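Long-range contact in pilus assembly protein CpaE (Caulobacter crescentus, PDB 4N0P), which takes part in pilus assembly and, as a whole protein, probably binds and hydrolyses ATP, the present chain being its receiver-like domain: residues V106-D111 / L127-G132. Sequence-based numbering, arbitrary orientation. Where two conformers were deposited one is given.
Sequences VGQTND and LTQPLG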
loop_
_atom_site.group_PDB
_atom_site.type_symbol
_atom_site.label_atom_id
_atom_site.label_comp_id
_atom_site.label_asym_id
_atom_site.label_seq_id
_atom_site.Cartn_x
_atom_site.Cartn_y
_atom_site.Cartn_z
ATOM N N VAL A 106 3.874 -3.671 0.034
ATOM C CA VAL A 106 4.147 -4.484 1.214
ATOM C C VAL A 106 4.896 -5.711 0.699
ATOM O O VAL A 106 4.406 -6.380 -0.201
ATOM C CB VAL A 106 2.873 -4.871 2.003
ATOM C CG1 VAL A 106 3.250 -5.710 3.226
ATOM C CG2 VAL A 106 2.077 -3.632 2.419
ATOM N N GLY A 107 6.080 -5.972 1.225
ATOM C CA GLY A 107 6.867 -7.118 0.770
ATOM C C GLY A 107 7.476 -7.910 1.908
ATOM O O GLY A 107 7.408 -7.480 3.050
ATOM N N GLN A 108 8.090 -9.057 1.628
ATOM C CA GLN A 108 8.717 -9.817 2.724
ATOM C C GLN A 108 10.230 -9.740 2.628
ATOM O O GLN A 108 10.908 -10.302 3.492
ATOM C CB GLN A 108 8.296 -11.316 2.729
ATOM C CG GLN A 108 6.800 -11.622 2.621
ATOM C CD GLN A 108 5.954 -11.150 3.784
ATOM O OE1 GLN A 108 5.087 -10.280 3.632
ATOM N NE2 GLN A 108 6.131 -11.760 4.951
ATOM N N THR A 109 10.761 -9.064 1.588
ATOM C CA THR A 109 12.206 -9.015 1.415
ATOM C C THR A 109 12.798 -7.703 1.891
ATOM O O THR A 109 12.346 -6.598 1.556
ATOM C CB THR A 109 12.630 -9.311 -0.018
ATOM O OG1 THR A 109 12.029 -8.356 -0.885
ATOM C CG2 THR A 109 12.288 -10.743 -0.444
ATOM N N ASN A 110 13.852 -7.859 2.690
ATOM C CA ASN A 110 14.600 -6.751 3.246
ATOM C C ASN A 110 15.805 -6.564 2.332
ATOM O O ASN A 110 16.862 -7.133 2.600
ATOM C CB ASN A 110 14.995 -7.065 4.684
ATOM C CG ASN A 110 15.688 -5.933 5.377
ATOM O OD1 ASN A 110 15.563 -4.767 4.973
ATOM N ND2 ASN A 110 16.417 -6.253 6.447
ATOM N N ASP A 111 15.613 -5.873 1.198
ATOM C CA ASP A 111 16.632 -5.721 0.162
ATOM C C ASP A 111 16.752 -4.286 -0.306
ATOM O O ASP A 111 15.796 -3.710 -0.825
ATOM C CB ASP A 111 16.306 -6.623 -1.037
ATOM C CG ASP A 111 17.406 -6.657 -2.086
ATOM O OD1 ASP A 111 18.453 -7.306 -1.832
ATOM O OD2 ASP A 111 17.223 -6.041 -3.162
ATOM N N LEU A 127 6.907 -1.365 2.795
ATOM C CA LEU A 127 6.803 -1.895 4.150
ATOM C C LEU A 127 7.207 -3.340 4.177
ATOM O O LEU A 127 6.774 -4.111 3.324
ATOM C CB LEU A 127 5.368 -1.737 4.678
ATOM C CG LEU A 127 4.826 -0.314 4.786
ATOM C CD1 LEU A 127 3.369 -0.349 5.210
ATOM C CD2 LEU A 127 5.636 0.523 5.782
ATOM N N THR A 128 8.099 -3.696 5.129
ATOM C CA THR A 128 8.603 -5.060 5.201
ATOM C C THR A 128 7.994 -5.758 6.379
ATOM O O THR A 128 8.148 -5.322 7.526
ATOM C CB THR A 128 10.157 -5.115 5.289
ATOM O OG1 THR A 128 10.739 -4.168 4.395
ATOM C CG2 THR A 128 10.708 -6.510 4.997
ATOM N N GLN A 129 7.292 -6.830 6.087
ATOM C CA GLN A 129 6.690 -7.669 7.093
ATOM C C GLN A 129 7.813 -8.406 7.843
ATOM O O GLN A 129 8.861 -8.665 7.240
ATOM C CB GLN A 129 5.706 -8.642 6.433
ATOM C CG GLN A 129 4.354 -8.024 6.110
ATOM C CD GLN A 129 3.304 -8.568 7.045
ATOM O OE1 GLN A 129 3.342 -8.353 8.269
ATOM N NE2 GLN A 129 2.377 -9.338 6.493
ATOM N N PRO A 130 7.675 -8.684 9.153
ATOM C CA PRO A 130 6.514 -8.422 10.021
ATOM C C PRO A 130 6.439 -6.965 10.485
ATOM O O PRO A 130 7.425 -6.356 10.898
ATOM C CB PRO A 130 6.725 -9.393 11.185
ATOM C CG PRO A 130 8.208 -9.550 11.285
ATOM C CD PRO A 130 8.744 -9.406 9.876
ATOM N N LEU A 131 5.229 -6.428 10.401
ATOM C CA LEU A 131 4.824 -5.077 10.782
ATOM C C LEU A 131 3.756 -5.129 11.837
ATOM O O LEU A 131 3.012 -6.103 11.888
ATOM C CB LEU A 131 4.176 -4.400 9.556
ATOM C CG LEU A 131 5.017 -3.969 8.410
ATOM C CD1 LEU A 131 4.375 -4.412 7.112
ATOM C CD2 LEU A 131 5.181 -2.467 8.424
ATOM N N GLY A 132 3.593 -4.034 12.568
ATOM C CA GLY A 132 2.483 -3.873 13.496
ATOM C C GLY A 132 1.492 -2.854 12.931
ATOM O O GLY A 132 1.863 -2.016 12.093
#
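L127 meets V106 at the carboxyl-terminal edge of the parallel sheet of a receiver-like alpha/beta fold, strand order 2-1-3-4-5; the beta-alpha-beta unit runs from strand 102-107 through helix 112-120 to edge strand 125-128. Here a parallel sheet gives way to loops, and the pairing carries on one residue past the end of strand 125-128, to Q129. L127 O accepts a nearly straight bond from G107 N (2.9 Å, 168° at the hydrogen), and V106 CA lies near the same oxygen in a CA-H...O contact. On the face shared by V106 and L127, CB of L127 comes to 4.4 Å from CG2 of V106, an apolar contact. T128 belongs to the other face, beside G107, which has no side chain. CG2 of T128, set anti to the backbone N, lies along the loop after G107, 3.8 Å from T109 O, a carbonyl that is hydrogen-bonded to the Y126 hydroxyl. Q129 then closes the backbone pattern: its N donates to G107 O at 3.1 Å. Its side chain runs beside that of Q108, pointing the same way, yet their amide planes stand 82° apart and no hydrogen bond joins them; Q108 OE1 instead rests 3.3 Å from Q129 CB. Q129 NE2 turns to T34 OG1 on helix 32-42, while Q129 OE1 takes a weak bond from L131 N, spanning the cis peptide bond before P130. Past the proline, L131 directs its CB toward segment 106-111; the side chain also touches L37 of helix 32-42, and its CD1 comes to 4.2 Å from V106 CG1.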